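Local coordinates for protein 2-keto-3-deoxygluconate kinase (Thermotoga maritima, PDB 2AFB) that probably phosphorylates 2-keto-3-deoxygluconate using ATP, as a sugar kinase of the pfkB (ribokinase-like) family, at residues N49-L59 with D292-L303; K310-L321 with L332-A341. One frame throughout, in Å; residues are numbered along the deposited sequence.

Contact 1. Residues N49-L59 with D292-L303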
loop_
_atom_site.group_PDB
_atom_site.type_symbol
_atom_site.label_atom_id
_atom_site.label_comp_id
_atom_site.label_asym_id
_atom_site.label_seq_id
_atom_site.Cartn_x
_atom_site.Cartn_y
_atom_site.Cartn_z
ATOM N N ASN A 49 -20.201 -14.100 -11.586
ATOM C CA ASN A 49 -19.659 -13.130 -12.501
ATOM C C ASN A 49 -20.689 -12.779 -13.610
ATOM O O ASN A 49 -20.826 -11.614 -14.029
ATOM C CB ASN A 49 -18.374 -13.648 -13.125
ATOM C CG ASN A 49 -17.253 -13.982 -12.106
ATOM O OD1 ASN A 49 -17.267 -13.567 -10.948
ATOM N ND2 ASN A 49 -16.261 -14.737 -12.581
ATOM N N VAL A 50 -21.447 -13.770 -14.026
ATOM C CA VAL A 50 -22.520 -13.581 -15.019
ATOM C C VAL A 50 -23.608 -12.688 -14.447
ATOM O O VAL A 50 -24.072 -11.736 -15.095
ATOM C CB VAL A 50 -23.094 -14.943 -15.486
ATOM C CG1 VAL A 50 -24.297 -14.740 -16.426
ATOM C CG2 VAL A 50 -22.020 -15.738 -16.160
ATOM N N ALA A 51 -24.012 -12.969 -13.225
ATOM C CA ALA A 51 -25.019 -12.157 -12.563
ATOM C C ALA A 51 -24.537 -10.702 -12.461
ATOM O O ALA A 51 -25.292 -9.746 -12.665
ATOM C CB ALA A 51 -25.324 -12.726 -11.145
ATOM N N ALA A 52 -23.251 -10.524 -12.170
ATOM C CA ALA A 52 -22.728 -9.182 -11.968
ATOM C C ALA A 52 -22.717 -8.433 -13.275
ATOM O O ALA A 52 -22.958 -7.223 -13.256
ATOM C CB ALA A 52 -21.322 -9.195 -11.327
ATOM N N PHE A 53 -22.450 -9.141 -14.379
ATOM C CA PHE A 53 -22.521 -8.550 -15.744
ATOM C C PHE A 53 -23.941 -8.067 -16.050
ATOM O O PHE A 53 -24.220 -6.907 -16.358
ATOM C CB PHE A 53 -22.022 -9.548 -16.819
ATOM C CG PHE A 53 -21.999 -8.965 -18.182
ATOM C CD1 PHE A 53 -23.170 -8.863 -18.917
ATOM C CD2 PHE A 53 -20.844 -8.410 -18.693
ATOM C CE1 PHE A 53 -23.202 -8.235 -20.126
ATOM C CE2 PHE A 53 -20.870 -7.790 -19.915
ATOM C CZ PHE A 53 -22.055 -7.701 -20.635
ATOM N N LEU A 54 -24.869 -8.974 -15.898
ATOM C CA LEU A 54 -26.277 -8.616 -16.128
ATOM C C LEU A 54 -26.749 -7.463 -15.214
ATOM O O LEU A 54 -27.483 -6.622 -15.659
ATOM C CB LEU A 54 -27.181 -9.861 -16.017
ATOM C CG LEU A 54 -26.796 -10.866 -17.113
ATOM C CD1 LEU A 54 -27.319 -12.242 -16.748
ATOM C CD2 LEU A 54 -27.230 -10.432 -18.478
ATOM N N ALA A 55 -26.328 -7.426 -13.952
ATOM C CA ALA A 55 -26.654 -6.277 -13.112
ATOM C C ALA A 55 -26.006 -4.982 -13.640
ATOM O O ALA A 55 -26.648 -3.947 -13.668
ATOM C CB ALA A 55 -26.276 -6.534 -11.653
ATOM N N GLN A 56 -24.760 -5.063 -14.086
ATOM C CA GLN A 56 -24.050 -3.919 -14.637
ATOM C C GLN A 56 -24.764 -3.388 -15.911
ATOM O O GLN A 56 -24.752 -2.222 -16.189
ATOM C CB GLN A 56 -22.583 -4.313 -14.917
ATOM C CG GLN A 56 -21.669 -4.362 -13.626
ATOM C CD GLN A 56 -21.400 -2.944 -13.074
ATOM O OE1 GLN A 56 -20.755 -2.118 -13.729
ATOM N NE2 GLN A 56 -21.919 -2.662 -11.876
HETATM N N MSE A 57 -25.405 -4.258 -16.678
HETATM C CA MSE A 57 -26.214 -3.829 -17.792
HETATM C C MSE A 57 -27.585 -3.295 -17.402
HETATM O O MSE A 57 -28.314 -2.831 -18.283
HETATM C CB MSE A 57 -26.509 -5.000 -18.733
HETATM C CG MSE A 57 -25.338 -5.709 -19.339
HETATM SE SE MSE A 57 -24.133 -4.536 -20.304
HETATM C CE MSE A 57 -22.650 -4.108 -18.882
ATOM N N GLY A 58 -28.019 -3.432 -16.162
ATOM C CA GLY A 58 -29.289 -2.772 -15.767
ATOM C C GLY A 58 -30.501 -3.693 -15.742
ATOM O O GLY A 58 -31.617 -3.214 -15.816
ATOM N N LEU A 59 -30.268 -5.013 -15.645
ATOM C CA LEU A 59 -31.344 -6.018 -15.474
ATOM C C LEU A 59 -31.465 -6.412 -13.995
ATOM O O LEU A 59 -30.702 -5.952 -13.174
ATOM C CB LEU A 59 -31.073 -7.284 -16.300
ATOM C CG LEU A 59 -30.783 -7.115 -17.798
ATOM C CD1 LEU A 59 -30.861 -8.463 -18.470
ATOM C CD2 LEU A 59 -31.727 -6.174 -18.451
ATOM N N ASP A 292 -16.943 -15.442 -18.540
ATOM C CA ASP A 292 -18.240 -15.210 -17.892
ATOM C C ASP A 292 -18.887 -13.957 -18.401
ATOM O O ASP A 292 -20.083 -13.910 -18.477
ATOM C CB ASP A 292 -18.139 -15.204 -16.360
ATOM C CG ASP A 292 -17.327 -16.407 -15.841
ATOM O OD1 ASP A 292 -17.629 -17.546 -16.275
ATOM O OD2 ASP A 292 -16.394 -16.198 -15.032
ATOM N N SER A 293 -18.104 -12.931 -18.717
ATOM C CA SER A 293 -18.628 -11.747 -19.303
ATOM C C SER A 293 -19.131 -12.014 -20.731
ATOM O O SER A 293 -20.119 -11.422 -21.147
ATOM C CB SER A 293 -17.603 -10.612 -19.241
ATOM O OG SER A 293 -16.508 -10.881 -20.087
ATOM N N PHE A 294 -18.453 -12.886 -21.479
ATOM C CA PHE A 294 -18.991 -13.331 -22.778
ATOM C C PHE A 294 -20.412 -13.862 -22.584
ATOM O O PHE A 294 -21.312 -13.453 -23.254
ATOM C CB PHE A 294 -18.105 -14.393 -23.442
ATOM C CG PHE A 294 -18.747 -15.038 -24.664
ATOM C CD1 PHE A 294 -18.996 -14.307 -25.792
ATOM C CD2 PHE A 294 -19.138 -16.364 -24.642
ATOM C CE1 PHE A 294 -19.652 -14.877 -26.911
ATOM C CE2 PHE A 294 -19.772 -16.960 -25.742
ATOM C CZ PHE A 294 -20.016 -16.203 -26.883
ATOM N N ALA A 295 -20.556 -14.811 -21.671
ATOM C CA ALA A 295 -21.832 -15.439 -21.342
ATOM C C ALA A 295 -22.902 -14.442 -20.933
ATOM O O ALA A 295 -24.039 -14.533 -21.402
ATOM C CB ALA A 295 -21.649 -16.463 -20.224
ATOM N N GLY A 296 -22.519 -13.532 -20.045
ATOM C CA GLY A 296 -23.322 -12.374 -19.632
ATOM C C GLY A 296 -23.791 -11.553 -20.794
ATOM O O GLY A 296 -24.990 -11.228 -20.966
ATOM N N ALA A 297 -22.845 -11.232 -21.639
ATOM C CA ALA A 297 -23.182 -10.398 -22.792
ATOM C C ALA A 297 -24.088 -11.148 -23.794
ATOM O O ALA A 297 -25.014 -10.577 -24.426
ATOM C CB ALA A 297 -21.902 -9.912 -23.452
ATOM N N LEU A 298 -23.850 -12.441 -23.940
ATOM C CA LEU A 298 -24.678 -13.219 -24.875
ATOM C C LEU A 298 -26.122 -13.340 -24.360
ATOM O O LEU A 298 -27.105 -13.225 -25.141
ATOM C CB LEU A 298 -24.062 -14.593 -25.106
ATOM C CG LEU A 298 -24.755 -15.468 -26.147
ATOM C CD1 LEU A 298 -24.784 -14.812 -27.503
ATOM C CD2 LEU A 298 -24.041 -16.806 -26.193
ATOM N N ILE A 299 -26.255 -13.500 -23.041
ATOM C CA ILE A 299 -27.569 -13.554 -22.396
ATOM C C ILE A 299 -28.270 -12.201 -22.565
ATOM O O ILE A 299 -29.451 -12.130 -22.950
ATOM C CB ILE A 299 -27.434 -13.858 -20.926
ATOM C CG1 ILE A 299 -26.977 -15.302 -20.752
ATOM C CG2 ILE A 299 -28.714 -13.649 -20.193
ATOM C CD1 ILE A 299 -26.456 -15.589 -19.348
ATOM N N TYR A 300 -27.529 -11.145 -22.249
ATOM C CA TYR A 300 -28.026 -9.790 -22.374
ATOM C C TYR A 300 -28.516 -9.584 -23.798
ATOM O O TYR A 300 -29.639 -9.179 -23.976
ATOM C CB TYR A 300 -26.963 -8.740 -22.000
ATOM C CG TYR A 300 -27.448 -7.330 -22.129
ATOM C CD1 TYR A 300 -28.389 -6.807 -21.244
ATOM C CD2 TYR A 300 -27.018 -6.514 -23.177
ATOM C CE1 TYR A 300 -28.853 -5.487 -21.379
ATOM C CE2 TYR A 300 -27.499 -5.212 -23.319
ATOM C CZ TYR A 300 -28.402 -4.716 -22.410
ATOM O OH TYR A 300 -28.859 -3.428 -22.561
ATOM N N GLY A 301 -27.684 -9.883 -24.801
ATOM C CA GLY A 301 -28.058 -9.659 -26.193
ATOM C C GLY A 301 -29.308 -10.424 -26.624
ATOM O O GLY A 301 -30.096 -9.951 -27.413
ATOM N N SER A 302 -29.456 -11.633 -26.116
ATOM C CA SER A 302 -30.583 -12.448 -26.449
ATOM C C SER A 302 -31.859 -11.863 -25.841
ATOM O O SER A 302 -32.860 -11.820 -26.520
ATOM C CB SER A 302 -30.362 -13.870 -25.985
ATOM O OG SER A 302 -29.182 -14.370 -26.579
ATOM N N LEU A 303 -31.794 -11.413 -24.586
ATOM C CA LEU A 303 -32.913 -10.719 -23.945
ATOM C C LEU A 303 -33.270 -9.460 -24.672
ATOM O O LEU A 303 -34.449 -9.126 -24.770
ATOM C CB LEU A 303 -32.625 -10.398 -22.502
ATOM C CG LEU A 303 -32.619 -11.688 -21.637
ATOM C CD1 LEU A 303 -32.077 -11.466 -20.256
ATOM C CD2 LEU A 303 -34.058 -12.281 -21.537
#
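Phe53 drives its ring into helix 292-303 at Gly296, where two helices of the pfkB (ribokinase-like) fold pack by knobs-into-holes, crossing at -47° with their axes 8.2 Å apart. The absence of a side chain at Gly296 is what lets the ring in: Phe53 CD1 comes to 3.3 Å from Gly296 C, and a CB there would collide with the ring. Ser293 O and Ala297 N lie over one face of the ring, toward its rim, while Met57 CE of its own segment lies over the opposite face, also toward the rim. With chi1 at -176°, Phe53 CG stands opposite the backbone N and the ring is carried into its hole among Ser293, Gly296, Ala297 and Tyr300. Val50 is the second knob, its CG1 meeting Ile299 CD1 at 3.7 Å and its CG2 lying against Asp292 and Ala295. Leu54 CD2 lies 3.4 Å from Gly296 O, between the Ile299 and Tyr300 side chains. The selenium of selenomethionine Met57 sits over the face of the Tyr300 ring in a Met-aromatic contact, 4.5 Å from its centroid.

The more open places are at the two ends. Past the Schellman turn at Gly58, buried Leu59 reaches with CD1 to the partly exposed Leu303. At the other end stands partly exposed Asp292, the aspartate of the family's Gly-Ala-Gly-Asp signature, which in relatives serves as catalytic base. Asn49 ND2 donates to Asp292 OD2 over 2.9 Å, on the anti side and tilted out of the carboxylate plane, while Gly45 N occupies Asn49 OD1.

Contact 2. Residues K310-L321 with L332-A341; sequences KKAEFAAAASCL and LSIEEIEKLA. With CA (calcium ion), chain G.
The ring of Phe314 carries Ile337 CG2 over the centre of one face, a CH-pi contact 3.6 Å from the centroid, while Ile334 CG2 and Glu338 CG stand at its edge. Ile337 is a knob among Phe314, Ala317, Ala318 and Leu321. With chi1 at -56° CG1 sits beside the backbone N, which leaves CG2 as the branch anti to it; Ile337 CG2 also comes to 3.4 Å from Phe314 O, while CD1 lies on Ala318 CB. Replacing Phe314 by alanine would take away the ring, and the Ile337 methyl would probably lose its aromatic partner, with a gap opened toward Ile334.

Alanines lie where the helices cross at 110°, axes 8.3 Å apart: Ala317 CB meets Ala341 CB at 3.8 Å. Leu321 CG and Leu340 CD2 come together tip to tip. Ser333 and Glu336 form a capping box: Glu336 OE1 accepts from Ser333 N, while OE2 forms a salt bridge with Arg32 of the second subunit. The Glu338 carboxylate binds calcium through both oxygens, OE2 at 2.5 Å; His8, evidently of the histidine tag, and a water are further ligands, so the site is probably unrelated to catalysis.

Ala315 and Ser319 face helix 290-304, Ala312, Ala316 and Cys320 rest on strands 261-270 and 273-283, helix 334-341 crosses another side, and Gln108 of the second subunit packs on Cys320 and Leu321.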
loop_
_atom_site.group_PDB
_atom_site.type_symbol
_atom_site.label_atom_id
_atom_site.label_comp_id
_atom_site.label_asym_id
_atom_site.label_seq_id
_atom_site.Cartn_x
_atom_site.Cartn_y
_atom_site.Cartn_z
ATOM N N LYS A 310 -24.731 -8.656 -34.211
ATOM C CA LYS A 310 -24.533 -7.722 -33.118
ATOM C C LYS A 310 -24.337 -8.439 -31.815
ATOM O O LYS A 310 -23.569 -7.992 -30.966
ATOM C CB LYS A 310 -25.660 -6.673 -33.020
ATOM C CG LYS A 310 -25.587 -5.868 -31.727
ATOM C CD LYS A 310 -26.625 -4.798 -31.630
ATOM C CE LYS A 310 -26.093 -3.524 -30.922
ATOM N NZ LYS A 310 -26.245 -3.533 -29.507
ATOM N N LYS A 311 -24.998 -9.571 -31.628
ATOM C CA LYS A 311 -24.738 -10.372 -30.440
ATOM C C LYS A 311 -23.269 -10.777 -30.335
ATOM O O LYS A 311 -22.720 -10.838 -29.244
ATOM C CB LYS A 311 -25.528 -11.683 -30.444
ATOM C CG LYS A 311 -26.920 -11.569 -29.982
ATOM C CD LYS A 311 -27.586 -12.941 -29.900
ATOM C CE LYS A 311 -29.091 -12.792 -30.078
ATOM N NZ LYS A 311 -29.791 -13.915 -29.448
ATOM N N ALA A 312 -22.674 -11.136 -31.466
ATOM C CA ALA A 312 -21.289 -11.569 -31.478
ATOM C C ALA A 312 -20.371 -10.396 -31.214
ATOM O O ALA A 312 -19.462 -10.525 -30.409
ATOM C CB ALA A 312 -20.912 -12.241 -32.799
ATOM N N GLU A 313 -20.606 -9.262 -31.862
ATOM C CA GLU A 313 -19.693 -8.130 -31.720
ATOM C C GLU A 313 -19.758 -7.566 -30.311
ATOM O O GLU A 313 -18.714 -7.297 -29.706
ATOM C CB GLU A 313 -19.984 -7.004 -32.723
ATOM C CG GLU A 313 -19.811 -7.347 -34.179
ATOM C CD GLU A 313 -18.401 -7.835 -34.591
ATOM O OE1 GLU A 313 -17.392 -7.731 -33.816
ATOM O OE2 GLU A 313 -18.319 -8.317 -35.748
ATOM N N PHE A 314 -20.980 -7.400 -29.794
ATOM C CA PHE A 314 -21.199 -6.866 -28.461
ATOM C C PHE A 314 -20.552 -7.782 -27.413
ATOM O O PHE A 314 -19.834 -7.327 -26.513
ATOM C CB PHE A 314 -22.693 -6.752 -28.179
ATOM C CG PHE A 314 -23.018 -6.079 -26.879
ATOM C CD1 PHE A 314 -23.222 -4.689 -26.832
ATOM C CD2 PHE A 314 -23.193 -6.828 -25.718
ATOM C CE1 PHE A 314 -23.533 -4.081 -25.641
ATOM C CE2 PHE A 314 -23.494 -6.210 -24.532
ATOM C CZ PHE A 314 -23.685 -4.843 -24.498
ATOM N N ALA A 315 -20.817 -9.078 -27.505
ATOM C CA ALA A 315 -20.236 -10.007 -26.524
ATOM C C ALA A 315 -18.710 -10.164 -26.638
ATOM O O ALA A 315 -18.035 -10.298 -25.636
ATOM C CB ALA A 315 -20.905 -11.347 -26.603
ATOM N N ALA A 316 -18.170 -10.195 -27.845
ATOM C CA ALA A 316 -16.693 -10.110 -28.012
ATOM C C ALA A 316 -16.132 -8.821 -27.383
ATOM O O ALA A 316 -15.170 -8.855 -26.612
ATOM C CB ALA A 316 -16.314 -10.197 -29.506
ATOM N N ALA A 317 -16.727 -7.683 -27.704
ATOM C CA ALA A 317 -16.297 -6.408 -27.119
ATOM C C ALA A 317 -16.254 -6.411 -25.572
ATOM O O ALA A 317 -15.259 -5.999 -24.950
ATOM C CB ALA A 317 -17.153 -5.292 -27.633
ATOM N N ALA A 318 -17.318 -6.890 -24.980
ATOM C CA ALA A 318 -17.495 -6.934 -23.516
ATOM C C ALA A 318 -16.505 -7.822 -22.818
ATOM O O ALA A 318 -15.960 -7.452 -21.797
ATOM C CB ALA A 318 -18.915 -7.383 -23.147
ATOM N N SER A 319 -16.284 -8.986 -23.380
ATOM C CA SER A 319 -15.404 -9.957 -22.822
ATOM C C SER A 319 -13.940 -9.600 -23.099
ATOM O O SER A 319 -13.113 -9.816 -22.250
ATOM C CB SER A 319 -15.777 -11.390 -23.286
ATOM O OG SER A 319 -15.705 -11.532 -24.692
ATOM N N CYS A 320 -13.646 -8.982 -24.232
ATOM C CA CYS A 320 -12.357 -8.309 -24.424
ATOM C C CYS A 320 -12.055 -7.289 -23.317
ATOM O O CYS A 320 -10.990 -7.292 -22.704
ATOM C CB CYS A 320 -12.306 -7.609 -25.789
ATOM S SG CYS A 320 -10.838 -6.550 -26.058
ATOM N N LEU A 321 -13.004 -6.407 -23.071
ATOM C CA LEU A 321 -12.852 -5.373 -22.042
ATOM C C LEU A 321 -12.667 -5.949 -20.646
ATOM O O LEU A 321 -11.861 -5.430 -19.867
ATOM C CB LEU A 321 -14.005 -4.373 -22.075
ATOM C CG LEU A 321 -14.036 -3.413 -23.285
ATOM C CD1 LEU A 321 -15.382 -2.751 -23.438
ATOM C CD2 LEU A 321 -12.976 -2.326 -23.181
ATOM N N LEU A 332 -18.548 -2.085 -16.313
ATOM C CA LEU A 332 -18.754 -1.666 -17.688
ATOM C C LEU A 332 -20.142 -1.084 -17.822
ATOM O O LEU A 332 -21.063 -1.502 -17.105
ATOM C CB LEU A 332 -18.628 -2.873 -18.624
ATOM C CG LEU A 332 -17.212 -3.306 -19.008
ATOM C CD1 LEU A 332 -17.281 -4.487 -19.988
ATOM C CD2 LEU A 332 -16.413 -2.173 -19.568
ATOM N N SER A 333 -20.262 -0.089 -18.702
ATOM C CA SER A 333 -21.538 0.424 -19.200
ATOM C C SER A 333 -21.818 -0.095 -20.607
ATOM O O SER A 333 -20.916 -0.469 -21.330
ATOM C CB SER A 333 -21.522 1.956 -19.259
ATOM O OG SER A 333 -20.651 2.393 -20.269
ATOM N N ILE A 334 -23.084 -0.067 -21.004
ATOM C CA ILE A 334 -23.492 -0.442 -22.356
ATOM C C ILE A 334 -22.726 0.397 -23.400
ATOM O O ILE A 334 -22.180 -0.130 -24.385
ATOM C CB ILE A 334 -25.044 -0.279 -22.525
ATOM C CG1 ILE A 334 -25.759 -1.189 -21.533
ATOM C CG2 ILE A 334 -25.498 -0.641 -23.964
ATOM C CD1 ILE A 334 -27.185 -0.742 -21.236
ATOM N N GLU A 335 -22.638 1.696 -23.130
ATOM C CA GLU A 335 -22.016 2.627 -24.031
ATOM C C GLU A 335 -20.561 2.269 -24.326
ATOM O O GLU A 335 -20.142 2.377 -25.455
ATOM C CB GLU A 335 -22.098 4.037 -23.458
ATOM C CG GLU A 335 -21.330 5.100 -24.305
ATOM C CD GLU A 335 -21.514 6.610 -23.843
ATOM O OE1 GLU A 335 -22.119 6.856 -22.767
ATOM O OE2 GLU A 335 -21.062 7.547 -24.581
ATOM N N GLU A 336 -19.803 1.914 -23.288
ATOM C CA GLU A 336 -18.382 1.563 -23.394
ATOM C C GLU A 336 -18.161 0.360 -24.288
ATOM O O GLU A 336 -17.290 0.361 -25.159
ATOM C CB GLU A 336 -17.780 1.295 -21.986
ATOM C CG GLU A 336 -17.548 2.623 -21.227
ATOM C CD GLU A 336 -17.210 2.481 -19.687
ATOM O OE1 GLU A 336 -17.401 1.378 -19.105
ATOM O OE2 GLU A 336 -16.781 3.512 -19.071
ATOM N N ILE A 337 -18.962 -0.672 -24.069
ATOM C CA ILE A 337 -18.939 -1.869 -24.902
ATOM C C ILE A 337 -19.305 -1.548 -26.356
ATOM O O ILE A 337 -18.615 -1.963 -27.287
ATOM C CB ILE A 337 -19.919 -2.932 -24.330
ATOM C CG1 ILE A 337 -19.578 -3.240 -22.885
ATOM C CG2 ILE A 337 -19.964 -4.198 -25.231
ATOM C CD1 ILE A 337 -20.562 -4.116 -22.209
ATOM N N GLU A 338 -20.410 -0.836 -26.570
ATOM C CA GLU A 338 -20.799 -0.480 -27.928
ATOM C C GLU A 338 -19.735 0.313 -28.649
ATOM O O GLU A 338 -19.534 0.120 -29.841
ATOM C CB GLU A 338 -22.078 0.357 -27.944
ATOM C CG GLU A 338 -23.321 -0.456 -27.668
ATOM C CD GLU A 338 -24.600 0.390 -27.607
ATOM O OE1 GLU A 338 -24.509 1.655 -27.488
ATOM O OE2 GLU A 338 -25.701 -0.236 -27.679
ATOM N N LYS A 339 -19.069 1.211 -27.924
ATOM C CA LYS A 339 -18.012 2.055 -28.474
ATOM C C LYS A 339 -16.860 1.201 -29.046
ATOM O O LYS A 339 -16.310 1.478 -30.119
ATOM C CB LYS A 339 -17.482 2.997 -27.377
ATOM C CG LYS A 339 -16.403 4.005 -27.833
ATOM C CD LYS A 339 -16.921 4.957 -28.909
ATOM C CE LYS A 339 -15.794 5.797 -29.510
ATOM N NZ LYS A 339 -15.134 6.611 -28.454
ATOM N N LEU A 340 -16.513 0.137 -28.338
ATOM C CA LEU A 340 -15.473 -0.773 -28.808
ATOM C C LEU A 340 -15.986 -1.569 -30.014
ATOM O O LEU A 340 -15.379 -1.554 -31.064
ATOM C CB LEU A 340 -15.035 -1.713 -27.687
ATOM C CG LEU A 340 -13.952 -2.708 -28.106
ATOM C CD1 LEU A 340 -12.748 -2.013 -28.677
ATOM C CD2 LEU A 340 -13.602 -3.554 -26.928
ATOM N N ALA A 341 -17.113 -2.246 -29.846
ATOM C CA ALA A 341 -17.741 -3.015 -30.910
ATOM C C ALA A 341 -17.882 -2.189 -32.182
ATOM O O ALA A 341 -17.638 -2.696 -33.251
ATOM C CB ALA A 341 -19.115 -3.590 -30.451
HETATM CA CA CA G . -27.046 1.858 -27.167
HETATM O O HOH W 1 -28.170 4.208 -28.378
#

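How the contacts relate
The two contacts show how a layer of helices is built up by successive overlap, their centres about 11 Å apart on the same side of the chain's centre. Contact 1 joins distant parts of the sequence, bringing helix 46-56 to helix 290-304; contact 2 follows it along the chain and is local, pairing helix 308-322 with the last helix, 334-341. Helices 290-304 and 308-322 are consecutive and touch, with Lys311 NZ probably hydrogen-bonded to Ser302 OG. Both meet the large mixed sheet, the first at strand 139-145, the second at strands 261-270 and 273-283. Helix 334-341 packs against helix 308-322 and, through Ile334, on Met57 and Tyr300 of contact 1.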